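Uncharacterized protein (Acinetobacter baumannii, PDB 5D66) is of unknown function but folds as an ankyrin repeat domain, a type of scaffold that commonly mediates protein-protein interactions. Local coordinates at residues Asn167-Asp170 / Ile174-Leu177; Asn132-Gly135 / Leu140-Ile143; Gln178-Arg181 / Glu187-Lys190; Glu116-Leu121 / Val156-Lys161. All blocks are in the same frame, centred on the assembly; numbering follows the deposited sequence.

Contact 1 of 4, residues Asn167-Asp170 / Ile174-Leu177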
ATOM      1  N   ASN A 167      -8.956  15.109 -13.862  1.00  7.65           N
ATOM      2  CA  ASN A 167      -8.371  16.414 -14.105  1.00  8.77           C
ATOM      3  C   ASN A 167      -7.461  16.918 -13.029  1.00  9.25           C
ATOM      4  O   ASN A 167      -7.034  18.063 -13.089  1.00 16.39           O
ATOM      5  CB  ASN A 167      -9.503  17.409 -14.442  1.00  9.46           C
ATOM      6  CG  ASN A 167     -10.151  17.031 -15.775  1.00 10.35           C
ATOM      7  OD1 ASN A 167      -9.437  16.807 -16.730  1.00 14.15           O
ATOM      8  ND2 ASN A 167     -11.453  16.906 -15.832  1.00 11.68           N
ATOM      9  N   LEU A 168      -7.111  16.113 -12.053  1.00  8.27           N
ATOM     10  CA  LEU A 168      -6.107  16.495 -11.035  1.00  8.90           C
ATOM     11  C   LEU A 168      -4.737  16.325 -11.641  1.00  7.22           C
ATOM     12  O   LEU A 168      -4.295  15.215 -11.929  1.00  7.98           O
ATOM     13  CB  LEU A 168      -6.259  15.685  -9.745  1.00  9.48           C
ATOM     14  CG  LEU A 168      -7.491  16.005  -8.932  1.00  9.80           C
ATOM     15  CD1 LEU A 168      -7.540  15.072  -7.711  1.00 10.79           C
ATOM     16  CD2 LEU A 168      -7.651  17.451  -8.513  1.00 11.71           C
ATOM     17  N   ALA A 169      -4.103  17.462 -11.911  1.00  8.97           N
ATOM     18  CA  ALA A 169      -2.814  17.563 -12.578  1.00  9.24           C
ATOM     19  C   ALA A 169      -1.633  17.413 -11.597  1.00  8.40           C
ATOM     20  O   ALA A 169      -1.800  17.523 -10.387  1.00  9.82           O
ATOM     21  CB  ALA A 169      -2.771  18.874 -13.315  1.00 10.06           C
ATOM     22  N   ASP A 170      -0.439  17.195 -12.160  1.00  8.39           N
ATOM     23  CA  ASP A 170       0.795  17.181 -11.398  1.00  8.91           C
ATOM     24  C   ASP A 170       1.166  18.579 -10.907  1.00 10.40           C
ATOM     25  O   ASP A 170       0.444  19.572 -11.132  1.00 11.02           O
ATOM     26  CB  ASP A 170       1.897  16.452 -12.158  1.00  8.28           C
ATOM     27  CG  ASP A 170       2.471  17.199 -13.366  1.00  8.65           C
ATOM     28  OD1 ASP A 170       2.288  18.451 -13.424  1.00  9.96           O
ATOM     29  OD2 ASP A 170       3.171  16.548 -14.195  1.00  9.41           O
ATOM     30  N   ILE A 174       0.551  19.592 -15.512  1.00  8.94           N
ATOM     31  CA  ILE A 174       0.345  18.634 -16.593  0.60  8.70           C
ATOM     32  C   ILE A 174      -0.708  17.620 -16.174  1.00  7.97           C
ATOM     33  O   ILE A 174      -0.585  16.960 -15.124  1.00  7.89           O
ATOM     34  CB  ILE A 174       1.622  18.029 -17.043  0.60  9.39           C
ATOM     35  CG1 ILE A 174       2.588  19.117 -17.456  0.60 11.20           C
ATOM     36  CG2 ILE A 174       1.353  17.049 -18.180  0.60  9.62           C
ATOM     37  CD1 ILE A 174       3.904  18.579 -17.836  0.60 13.09           C
ATOM     38  N   THR A 175      -1.750  17.513 -16.978  1.00  7.98           N
ATOM     39  CA  THR A 175      -2.891  16.702 -16.635  1.00  7.53           C
ATOM     40  C   THR A 175      -2.655  15.217 -16.953  1.00  6.64           C
ATOM     41  O   THR A 175      -1.797  14.867 -17.807  1.00  6.84           O
ATOM     42  CB  THR A 175      -4.095  17.200 -17.424  1.00  9.37           C
ATOM     43  OG1 THR A 175      -3.862  16.970 -18.798  1.00  9.65           O
ATOM     44  CG2 THR A 175      -4.458  18.668 -17.095  1.00 11.93           C
ATOM     45  N   PRO A 176      -3.456  14.330 -16.359  1.00  6.64           N
ATOM     46  CA  PRO A 176      -3.414  12.927 -16.799  1.00  6.45           C
ATOM     47  C   PRO A 176      -3.559  12.772 -18.320  1.00  5.85           C
ATOM     48  O   PRO A 176      -2.823  11.981 -18.903  1.00  6.71           O
ATOM     49  CB  PRO A 176      -4.603  12.354 -16.008  1.00  7.15           C
ATOM     50  CG  PRO A 176      -4.608  13.147 -14.739  1.00  7.61           C
ATOM     51  CD  PRO A 176      -4.331  14.528 -15.190  1.00  7.31           C
ATOM     52  N   LEU A 177      -4.492  13.504 -18.935  1.00  6.15           N
ATOM     53  CA  LEU A 177      -4.694  13.408 -20.375  1.00  7.06           C
ATOM     54  C   LEU A 177      -3.435  13.783 -21.136  1.00  7.01           C
ATOM     55  O   LEU A 177      -3.040  13.081 -22.081  1.00  7.14           O
ATOM     56  CB  LEU A 177      -5.856  14.282 -20.761  1.00  7.73           C
ATOM     57  CG  LEU A 177      -6.222  14.272 -22.255  1.00  8.26           C
ATOM     58  CD1 LEU A 177      -6.584  12.898 -22.710  1.00  9.93           C
ATOM     59  CD2 LEU A 177      -7.342  15.258 -22.510  1.00  9.11           C
TER

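Contact 2 of 4, residues Asn132-Gly135 / Leu140-Ile143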
ATOM      1  N   ASN A 132       0.298  12.803  -3.241  1.00  6.31           N
ATOM      2  CA  ASN A 132       1.521  12.602  -2.417  1.00  6.46           C
ATOM      3  C   ASN A 132       2.489  13.786  -2.542  1.00  6.56           C
ATOM      4  O   ASN A 132       2.195  14.814  -3.196  1.00  7.20           O
ATOM      5  CB  ASN A 132       2.161  11.243  -2.715  1.00  6.30           C
ATOM      6  CG  ASN A 132       2.851  11.176  -4.056  1.00  6.27           C
ATOM      7  OD1 ASN A 132       3.072  12.188  -4.726  1.00  7.03           O
ATOM      8  ND2 ASN A 132       3.164   9.951  -4.465  1.00  7.16           N
ATOM      9  N   ASN A 133       3.654  13.682  -1.907  1.00  6.32           N
ATOM     10  CA  ASN A 133       4.590  14.826  -1.857  1.00  7.75           C
ATOM     11  C   ASN A 133       5.459  14.933  -3.074  1.00  7.69           C
ATOM     12  O   ASN A 133       6.236  15.876  -3.167  1.00 10.18           O
ATOM     13  CB  ASN A 133       5.384  14.838  -0.529  1.00  8.00           C
ATOM     14  CG  ASN A 133       6.487  13.797  -0.435  1.00  8.10           C
ATOM     15  OD1 ASN A 133       7.035  13.328  -1.436  1.00  8.36           O
ATOM     16  ND2 ASN A 133       6.832  13.454   0.814  1.00  9.36           N
ATOM     17  N   LEU A 134       5.265  14.069  -4.055  1.00  7.16           N
ATOM     18  CA  LEU A 134       5.774  14.222  -5.434  1.00  8.10           C
ATOM     19  C   LEU A 134       4.747  14.929  -6.307  1.00  7.26           C
ATOM     20  O   LEU A 134       5.013  15.183  -7.485  1.00 10.14           O
ATOM     21  CB  LEU A 134       6.108  12.845  -6.043  1.00  8.43           C
ATOM     22  CG  LEU A 134       7.192  12.069  -5.278  1.00  9.54           C
ATOM     23  CD1 LEU A 134       7.017  10.532  -5.443  1.00 12.65           C
ATOM     24  CD2 LEU A 134       8.538  12.427  -5.742  1.00 11.31           C
ATOM     25  N   GLY A 135       3.572  15.286  -5.763  1.00  8.01           N
ATOM     26  CA  GLY A 135       2.518  15.961  -6.487  1.00  7.18           C
ATOM     27  C   GLY A 135       1.687  14.993  -7.327  1.00  7.38           C
ATOM     28  O   GLY A 135       0.952  15.424  -8.211  1.00  8.82           O
ATOM     29  N   LEU A 140      -2.013   9.533 -11.700  1.00  4.69           N
ATOM     30  CA  LEU A 140      -0.809  10.090 -12.316  1.00  5.28           C
ATOM     31  C   LEU A 140       0.313   9.090 -12.292  1.00  5.42           C
ATOM     32  O   LEU A 140       1.020   8.909 -13.302  1.00  5.97           O
ATOM     33  CB  LEU A 140      -0.420  11.411 -11.692  1.00  5.33           C
ATOM     34  CG  LEU A 140      -1.292  12.589 -12.083  1.00  6.28           C
ATOM     35  CD1 LEU A 140      -1.159  13.740 -11.115  1.00  6.77           C
ATOM     36  CD2 LEU A 140      -0.941  13.088 -13.475  1.00  7.11           C
ATOM     37  N   GLU A 141       0.562   8.455 -11.148  1.00  5.13           N
ATOM     38  CA  GLU A 141       1.649   7.455 -11.123  1.00  6.06           C
ATOM     39  C   GLU A 141       1.397   6.285 -12.047  1.00  5.56           C
ATOM     40  O   GLU A 141       2.341   5.796 -12.665  1.00  6.18           O
ATOM     41  CB  GLU A 141       1.925   6.980  -9.702  1.00  6.11           C
ATOM     42  CG  GLU A 141       2.499   8.074  -8.812  1.00  6.49           C
ATOM     43  CD  GLU A 141       3.440   7.595  -7.705  1.00  8.45           C
ATOM     44  OE1 GLU A 141       3.838   6.477  -7.707  1.00 12.67           O
ATOM     45  OE2 GLU A 141       3.806   8.405  -6.842  1.00 10.35           O
ATOM     46  N   ALA A 142       0.168   5.801 -12.127  1.00  5.76           N
ATOM     47  CA  ALA A 142      -0.089   4.683 -13.019  1.00  5.78           C
ATOM     48  C   ALA A 142       0.242   5.020 -14.470  1.00  5.88           C
ATOM     49  O   ALA A 142       0.706   4.165 -15.233  1.00  8.02           O
ATOM     50  CB  ALA A 142      -1.531   4.273 -12.906  1.00  5.92           C
ATOM     51  N   ILE A 143       0.100   6.302 -14.851  1.00  5.31           N
ATOM     52  CA  ILE A 143       0.376   6.738 -16.211  1.00  5.48           C
ATOM     53  C   ILE A 143       1.865   6.994 -16.370  1.00  6.04           C
ATOM     54  O   ILE A 143       2.472   6.441 -17.322  1.00  7.22           O
ATOM     55  CB  ILE A 143      -0.438   8.005 -16.536  1.00  5.11           C
ATOM     56  CG1 ILE A 143      -1.959   7.702 -16.519  1.00  5.64           C
ATOM     57  CG2 ILE A 143      -0.043   8.559 -17.918  1.00  6.44           C
ATOM     58  CD1 ILE A 143      -2.832   8.843 -16.543  1.00  7.05           C
TER

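Contact 3 of 4, residues Gln178-Arg181 / Glu187-Lys190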
ATOM      1  N   GLN A 178      -2.811  14.890 -20.773  0.80  6.69           N
ATOM      2  CA  GLN A 178      -1.590  15.283 -21.450  0.80  6.94           C
ATOM      3  C   GLN A 178      -0.472  14.271 -21.259  0.80  6.68           C
ATOM      4  O   GLN A 178       0.244  13.949 -22.197  0.80  7.41           O
ATOM      5  CB  GLN A 178      -1.180  16.689 -21.045  0.80  7.98           C
ATOM      6  CG  GLN A 178      -0.032  17.224 -21.912  0.80 10.67           C
ATOM      7  CD  GLN A 178      -0.360  17.222 -23.443  0.80 14.50           C
ATOM      8  OE1 GLN A 178      -1.332  17.847 -23.880  0.80 19.58           O
ATOM      9  NE2 GLN A 178       0.387  16.414 -24.222  0.80 17.25           N
ATOM     10  N   HIS A 179      -0.330  13.761 -20.040  1.00  6.65           N
ATOM     11  CA  HIS A 179       0.640  12.720 -19.791  1.00  6.57           C
ATOM     12  C   HIS A 179       0.440  11.506 -20.675  1.00  6.42           C
ATOM     13  O   HIS A 179       1.409  10.920 -21.195  1.00  7.37           O
ATOM     14  CB  HIS A 179       0.693  12.332 -18.321  1.00  6.40           C
ATOM     15  CG  HIS A 179       1.479  13.271 -17.467  1.00  6.95           C
ATOM     16  ND1 HIS A 179       2.822  13.486 -17.668  1.00  8.88           N
ATOM     17  CD2 HIS A 179       1.138  13.998 -16.397  1.00  7.97           C
ATOM     18  CE1 HIS A 179       3.297  14.283 -16.744  1.00  9.41           C
ATOM     19  NE2 HIS A 179       2.287  14.635 -15.983  1.00  8.22           N
ATOM     20  N   ALA A 180      -0.798  11.077 -20.828  1.00  6.40           N
ATOM     21  CA  ALA A 180      -1.106   9.933 -21.686  1.00  6.61           C
ATOM     22  C   ALA A 180      -0.788  10.247 -23.151  1.00  6.97           C
ATOM     23  O   ALA A 180      -0.220   9.411 -23.887  1.00  7.50           O
ATOM     24  CB  ALA A 180      -2.542   9.552 -21.513  1.00  7.29           C
ATOM     25  N   ARG A 181      -1.173  11.432 -23.594  1.00  7.14           N
ATOM     26  CA  ARG A 181      -0.968  11.828 -24.995  1.00  8.14           C
ATOM     27  C   ARG A 181       0.522  11.904 -25.313  1.00  7.38           C
ATOM     28  O   ARG A 181       0.967  11.476 -26.374  1.00  7.95           O
ATOM     29  CB  ARG A 181      -1.682  13.143 -25.241  1.00  8.79           C
ATOM     30  CG  ARG A 181      -3.153  13.019 -25.474  1.00 10.69           C
ATOM     31  CD  ARG A 181      -3.879  14.297 -25.546  1.00 13.77           C
ATOM     32  NE  ARG A 181      -5.264  14.078 -25.946  1.00 14.88           N
ATOM     33  CZ  ARG A 181      -6.191  15.034 -25.935  1.00 15.51           C
ATOM     34  NH1 ARG A 181      -5.906  16.269 -25.494  1.00 17.98           N
ATOM     35  NH2 ARG A 181      -7.403  14.770 -26.372  1.00 18.80           N
ATOM     36  N   GLU A 187      -5.032   3.697 -25.333  1.00  6.68           N
ATOM     37  CA  GLU A 187      -6.084   3.096 -24.506  1.00  7.56           C
ATOM     38  C   GLU A 187      -6.360   3.961 -23.263  1.00  6.96           C
ATOM     39  O   GLU A 187      -7.531   4.283 -22.977  1.00  6.86           O
ATOM     40  CB  GLU A 187      -5.741   1.644 -24.114  1.00  7.50           C
ATOM     41  CG  GLU A 187      -5.452   0.741 -25.260  1.00  8.27           C
ATOM     42  CD  GLU A 187      -4.038   0.757 -25.834  1.00  9.20           C
ATOM     43  OE1 GLU A 187      -3.200   1.632 -25.461  1.00  8.59           O
ATOM     44  OE2 GLU A 187      -3.780   0.015 -26.782  1.00 12.03           O
ATOM     45  N   ILE A 188      -5.286   4.338 -22.551  1.00  6.24           N
ATOM     46  CA  ILE A 188      -5.443   5.187 -21.398  1.00  6.17           C
ATOM     47  C   ILE A 188      -6.067   6.557 -21.782  1.00  6.05           C
ATOM     48  O   ILE A 188      -6.929   7.066 -21.080  1.00  6.41           O
ATOM     49  CB  ILE A 188      -4.102   5.354 -20.676  1.00  6.20           C
ATOM     50  CG1 ILE A 188      -3.776   4.032 -19.975  1.00  7.14           C
ATOM     51  CG2 ILE A 188      -4.159   6.568 -19.732  1.00  6.46           C
ATOM     52  CD1 ILE A 188      -2.367   3.941 -19.399  1.00  7.67           C
ATOM     53  N   GLU A 189      -5.637   7.151 -22.930  1.00  6.77           N
ATOM     54  CA  GLU A 189      -6.265   8.377 -23.418  1.00  7.22           C
ATOM     55  C   GLU A 189      -7.781   8.229 -23.569  1.00  6.59           C
ATOM     56  O   GLU A 189      -8.543   9.103 -23.153  1.00  6.83           O
ATOM     57  CB  GLU A 189      -5.592   8.861 -24.692  1.00  8.18           C
ATOM     58  CG  GLU A 189      -6.252  10.083 -25.262  1.00 10.46           C
ATOM     59  CD  GLU A 189      -5.680  10.539 -26.581  1.00 14.26           C
ATOM     60  OE1 GLU A 189      -4.937   9.744 -27.201  1.00 20.49           O
ATOM     61  OE2 GLU A 189      -6.023  11.646 -27.030  1.00 18.63           O
ATOM     62  N   LYS A 190      -8.184   7.145 -24.206  0.70  6.54           N
ATOM     63  CA  LYS A 190      -9.619   6.940 -24.428  0.70  7.27           C
ATOM     64  C   LYS A 190     -10.376   6.768 -23.128  0.70  7.04           C
ATOM     65  O   LYS A 190     -11.448   7.356 -22.964  0.70  7.47           O
ATOM     66  CB  LYS A 190      -9.877   5.799 -25.360  0.70  8.99           C
ATOM     67  CG  LYS A 190      -9.501   6.123 -26.816  0.70 11.32           C
ATOM     68  CD  LYS A 190      -9.748   5.010 -27.790  0.70 13.85           C
ATOM     69  CE  LYS A 190     -11.096   5.049 -28.291  0.70 17.59           C
ATOM     70  NZ  LYS A 190     -11.292   6.109 -29.364  0.70 14.41           N
TER
HETATM   71  O   HOH W   1      -8.072  12.493 -28.607  1.00 38.90           O

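Contact 4 of 4, residues Glu116-Leu121 / Val156-Lys161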
ATOM      1  N   GLU A 116      -4.792  -6.310  -8.332  0.70  5.96           N
ATOM      2  CA  GLU A 116      -5.738  -6.792  -7.311  0.70  6.18           C
ATOM      3  C   GLU A 116      -5.578  -5.993  -6.017  0.70  5.64           C
ATOM      4  O   GLU A 116      -6.557  -5.772  -5.314  0.70  6.19           O
ATOM      5  CB  GLU A 116      -5.599  -8.290  -7.037  0.70  7.12           C
ATOM      6  CG  GLU A 116      -5.939  -9.139  -8.237  0.70  7.79           C
ATOM      7  CD  GLU A 116      -7.251  -8.783  -8.833  0.70 10.06           C
ATOM      8  OE1 GLU A 116      -8.246  -8.630  -8.109  0.70 11.10           O
ATOM      9  OE2 GLU A 116      -7.327  -8.586 -10.053  0.70 14.71           O
ATOM     10  N   THR A 117      -4.371  -5.519  -5.732  1.00  5.40           N
ATOM     11  CA  THR A 117      -4.147  -4.656  -4.562  1.00  5.36           C
ATOM     12  C   THR A 117      -4.867  -3.299  -4.758  1.00  5.52           C
ATOM     13  O   THR A 117      -5.541  -2.812  -3.856  1.00  5.11           O
ATOM     14  CB  THR A 117      -2.688  -4.454  -4.322  1.00  5.91           C
ATOM     15  OG1 THR A 117      -2.053  -5.713  -4.060  1.00  7.34           O
ATOM     16  CG2 THR A 117      -2.423  -3.556  -3.149  1.00  5.68           C
ATOM     17  N   VAL A 118      -4.770  -2.722  -5.956  1.00  4.81           N
ATOM     18  CA  VAL A 118      -5.516  -1.533  -6.291  1.00  5.14           C
ATOM     19  C   VAL A 118      -7.035  -1.752  -6.108  1.00  4.90           C
ATOM     20  O   VAL A 118      -7.709  -0.956  -5.471  1.00  5.03           O
ATOM     21  CB  VAL A 118      -5.164  -1.034  -7.715  1.00  5.16           C
ATOM     22  CG1 VAL A 118      -6.192   0.016  -8.198  1.00  5.68           C
ATOM     23  CG2 VAL A 118      -3.760  -0.511  -7.751  1.00  5.06           C
ATOM     24  N   ARG A 119      -7.517  -2.849  -6.670  0.80  4.96           N
ATOM     25  CA  ARG A 119      -8.947  -3.162  -6.556  0.80  5.36           C
ATOM     26  C   ARG A 119      -9.367  -3.200  -5.067  0.80  4.99           C
ATOM     27  O   ARG A 119     -10.390  -2.642  -4.685  0.80  5.61           O
ATOM     28  CB  ARG A 119      -9.258  -4.481  -7.283  0.80  5.79           C
ATOM     29  CG  ARG A 119     -10.713  -4.729  -7.478  0.80  7.19           C
ATOM     30  CD  ARG A 119     -11.018  -6.166  -8.003  0.80  8.19           C
ATOM     31  NE  ARG A 119     -10.127  -6.722  -9.049  0.80  9.68           N
ATOM     32  CZ  ARG A 119     -10.126  -6.354 -10.339  0.80 11.04           C
ATOM     33  NH1 ARG A 119     -11.031  -5.525 -10.815  0.80 11.07           N
ATOM     34  NH2 ARG A 119      -9.237  -6.882 -11.163  0.80 12.21           N
ATOM     35  N   THR A 120      -8.599  -3.896  -4.281  1.00  4.98           N
ATOM     36  CA  THR A 120      -8.844  -4.090  -2.862  1.00  5.43           C
ATOM     37  C   THR A 120      -8.856  -2.779  -2.110  1.00  4.83           C
ATOM     38  O   THR A 120      -9.737  -2.546  -1.253  1.00  5.96           O
ATOM     39  CB  THR A 120      -7.822  -5.066  -2.300  1.00  6.46           C
ATOM     40  OG1 THR A 120      -7.994  -6.376  -2.923  1.00  7.91           O
ATOM     41  CG2 THR A 120      -7.929  -5.257  -0.788  1.00  7.82           C
ATOM     42  N   LEU A 121      -7.872  -1.937  -2.352  1.00  4.58           N
ATOM     43  CA  LEU A 121      -7.773  -0.652  -1.683  1.00  4.77           C
ATOM     44  C   LEU A 121      -8.863   0.316  -2.076  1.00  4.37           C
ATOM     45  O   LEU A 121      -9.355   1.058  -1.246  1.00  5.30           O
ATOM     46  CB  LEU A 121      -6.373  -0.080  -1.854  1.00  4.76           C
ATOM     47  CG  LEU A 121      -5.264  -0.868  -1.109  1.00  5.31           C
ATOM     48  CD1 LEU A 121      -3.907  -0.351  -1.591  1.00  5.98           C
ATOM     49  CD2 LEU A 121      -5.333  -0.734   0.354  1.00  6.15           C
ATOM     50  N   VAL A 156      -5.832   2.170 -14.403  1.00  4.93           N
ATOM     51  CA  VAL A 156      -6.505   3.409 -14.831  1.00  4.96           C
ATOM     52  C   VAL A 156      -8.024   3.241 -14.852  1.00  4.58           C
ATOM     53  O   VAL A 156      -8.780   4.083 -14.355  1.00  5.28           O
ATOM     54  CB  VAL A 156      -5.922   3.931 -16.120  1.00  5.47           C
ATOM     55  CG1 VAL A 156      -6.779   5.051 -16.718  1.00  5.84           C
ATOM     56  CG2 VAL A 156      -4.482   4.405 -15.921  1.00  5.73           C
ATOM     57  N   ALA A 157      -8.477   2.159 -15.513  1.00  4.66           N
ATOM     58  CA  ALA A 157      -9.899   1.931 -15.605  1.00  5.05           C
ATOM     59  C   ALA A 157     -10.556   1.816 -14.240  1.00  4.87           C
ATOM     60  O   ALA A 157     -11.646   2.330 -14.016  1.00  5.91           O
ATOM     61  CB  ALA A 157     -10.195   0.770 -16.496  1.00  5.96           C
ATOM     62  N   LEU A 158      -9.910   1.080 -13.336  1.00  4.91           N
ATOM     63  CA  LEU A 158     -10.451   0.903 -11.967  1.00  4.92           C
ATOM     64  C   LEU A 158     -10.554   2.219 -11.259  1.00  4.66           C
ATOM     65  O   LEU A 158     -11.571   2.533 -10.623  1.00  5.57           O
ATOM     66  CB  LEU A 158      -9.553  -0.020 -11.118  1.00  5.39           C
ATOM     67  CG  LEU A 158      -9.575  -1.506 -11.466  1.00  6.27           C
ATOM     68  CD1 LEU A 158      -8.549  -2.238 -10.585  1.00  7.41           C
ATOM     69  CD2 LEU A 158     -10.904  -2.101 -11.269  1.00 10.35           C
ATOM     70  N   LEU A 159      -9.518   3.010 -11.326  1.00  4.25           N
ATOM     71  CA  LEU A 159      -9.485   4.334 -10.622  1.00  4.69           C
ATOM     72  C   LEU A 159     -10.588   5.241 -11.139  1.00  4.32           C
ATOM     73  O   LEU A 159     -11.287   5.900 -10.405  1.00  5.26           O
ATOM     74  CB  LEU A 159      -8.134   5.013 -10.751  1.00  5.04           C
ATOM     75  CG  LEU A 159      -7.020   4.294  -9.933  1.00  4.92           C
ATOM     76  CD1 LEU A 159      -5.648   4.797 -10.448  1.00  5.02           C
ATOM     77  CD2 LEU A 159      -7.111   4.580  -8.447  1.00  6.42           C
ATOM     78  N   LEU A 160     -10.695   5.304 -12.474  1.00  5.06           N
ATOM     79  CA  LEU A 160     -11.681   6.192 -13.094  1.00  5.03           C
ATOM     80  C   LEU A 160     -13.101   5.723 -12.782  1.00  5.22           C
ATOM     81  O   LEU A 160     -13.971   6.535 -12.420  1.00  6.33           O
ATOM     82  CB  LEU A 160     -11.448   6.311 -14.579  1.00  5.65           C
ATOM     83  CG  LEU A 160     -10.153   7.016 -14.979  1.00  5.56           C
ATOM     84  CD1 LEU A 160      -9.978   6.879 -16.505  1.00  6.65           C
ATOM     85  CD2 LEU A 160     -10.142   8.443 -14.568  1.00  5.98           C
ATOM     86  N   LYS A 161     -13.380   4.430 -12.865  1.00  5.34           N
ATOM     87  CA  LYS A 161     -14.737   3.953 -12.598  1.00  6.13           C
ATOM     88  C   LYS A 161     -15.090   4.206 -11.135  1.00  5.87           C
ATOM     89  O   LYS A 161     -16.262   4.511 -10.800  1.00  6.74           O
ATOM     90  CB  LYS A 161     -14.857   2.465 -12.907  1.00  6.51           C
ATOM     91  CG  LYS A 161     -16.197   1.810 -12.582  1.00  8.36           C
ATOM     92  CD  LYS A 161     -17.348   2.488 -13.319  1.00  9.59           C
ATOM     93  CE  LYS A 161     -18.594   1.756 -13.247  1.00 11.39           C
ATOM     94  NZ  LYS A 161     -19.136   1.748 -11.859  1.00 13.98           N
TER

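Contact 1 of 4, residues Asn167-Asp170 / Ile174-Leu177
D170 and I174 hold each other through two hydrogen bonds, one from backbone to backbone and one from backbone to side chain. The D170 amide N reaches I174 O at 3.0 Å in a nearly straight bond (169°). In return I174 N approaches D170 OD1 at 2.9 Å, coming from above the carboxylate plane. That return bond depends on the D170 first torsion of 72°, which sets CG between the backbone N and the carbonyl carbon and folds the carboxylate back over the turn. OD2 is left to accept from H179 NE2, so one carboxylate ties the loop to the helix as well. The I174 side chain runs alongside, its CB 3.6 Å from D170 OD2.

One residue earlier, A169 CB rests on I174 O at 3.4 Å and meets the methyl T175 CG2 at 4.1 Å. P176 then brings its CD to L168 O at 3.3 Å, with L140 of helix 138-144 also against its ring. T175 is the N-cap of helix 176-183, its OG1 accepting from Q178 N. Loop 167-170 thus packs against T175-P176-L177-Q178, a variant of the T-P-L-H signature that starts the first helix of an ankyrin repeat.

Contact 2 of 4, residues Asn132-Gly135 / Leu140-Ile143
A first torsion of 73° places the N132 CG between the backbone N and the carbonyl carbon and turns the amide toward helix 138-144. E141 comes to meet it from the opposite direction, its CG beside its own backbone N and the chain extended beyond, carrying the carboxylate from the helix to the loop. The two ends join in a single hydrogen bond, N132 ND2 to E141 OE2 at 2.9 Å. It is noticeably bent, at 141° about the hydrogen. OE2 lies close to the amide plane and is met on its anti side, while the amide and carboxylate planes stand 62° apart.

The same amide works at its other end: OD1 accepts from L134 N at 3.0 Å, which makes an Asx turn, and from W136 N beyond it. With both ends engaged, the amide should have little freedom to flip. A backbone bond from G135 N to N132 O, also 3.0 Å, closes a type I beta turn over the same residues. L134 CD1 lies 4.1 Å from E141 OE2, and L140 CD1 comes within 4.0 Å of G135 O. E141 OE1 sits close to E111 OE1, a pairing of like charges that may raise the pKa of one of the two. N132 and E141 thus tie the Asx turn and type I turn of this loop to the helix it leads into, the first helix of an ankyrin repeat.

Contact 3 of 4, residues Gln178-Arg181 / Glu187-Lys190
R181 and E189 cross at about a right angle where the antiparallel helix pair that closes the C-terminal end of this ankyrin solenoid comes together. Helix 176-183 supplies the arginine and helix 186-194 the glutamate. The R181 chain is extended from CG to NE and passes the end of the E189 side chain, which stretches out to meet it with CG placed opposite the backbone N. Their flat groups stand almost perpendicular, 84° between guanidinium and carboxylate. The salt bridge is therefore not the side-by-side, two-pronged kind: NE alone makes the direct bond, to OE2 at 2.8 Å. From the arginine it is well aimed, in the guanidinium plane and straight at 171°, but OE2 receives it from above the carboxylate plane. R181 CG packs alongside, 3.5 Å from E189 OE2.

Beside this polar crossing the helices touch through small groups. A180 points toward the other helix and sets its CB 3.8 Å from I188 CG2, and the short methyl lets the backbones approach to 5.7 Å between A180 CA and E189 CA. A water completes a bridge, donating to E189 OE2 at 2.7 Å and accepting from R181 NH2 at 3.3 Å.

Contact 4 of 4, residues Glu116-Leu121 / Val156-Lys161
R119 lies against L158 at both ends of its side chain, beginning with CB, which sits 4.1 Å from the methyl L158 CD1. From there CG stands opposite the backbone N (chi1 -167°), and the chain continues extended until it bends at chi3 (-41°). That bend brings the guanidinium back beside its own helix. NE donates to E116 OE1 at 2.8 Å, and NH2 donates to E116 OE2, also at 2.8 Å. Both bonds are almost straight, lie in the guanidinium plane and use the syn sides of the carboxylate. In this conformer the side-on, two-nitrogen grip sets how the group is turned; both side chains also have a second conformer. The remaining nitrogen, NH1, turns toward the other helix, where L158 CD2 is 3.5 Å away.

Helices 115-124 and 150-162 are neighbours in one layer of the ankyrin stack, and L158 is the residue that spans the gap between these parts of them. Its CD1 also lies over one face of the R119 guanidinium, 4.1 Å above the plane and displaced from the centre toward the edge, so the leucine shields part of a charged group at the surface. On the buried side the same methyl meets V118 CG1, the branch anti to the V118 backbone N, at 4.0 Å. V118 continues inward onto L106, A109 and A110 of helix 106-111, while L158 also touches V115 and I122.

Contacts 1 and 3 share helix 176-183: contact 1 fixes its start to the preceding loop at the surface, and contact 3 pairs it, partly buried, with the last helix. H179 links them, bonding D170 while its ring carbon packs on L140 of contact 2. Contact 2, the buried one, places an amide and a carboxylate inside the fold, whereas the salt bridge of contact 3 lies near solvent with a water across it. Contact 4 has no hydrogen bond between its segments; its ion pair stays within one helix, and methyls do the joining. V156, from helix 150-162 of contact 4, touches I143 and I188, connecting it with contacts 2 and 3.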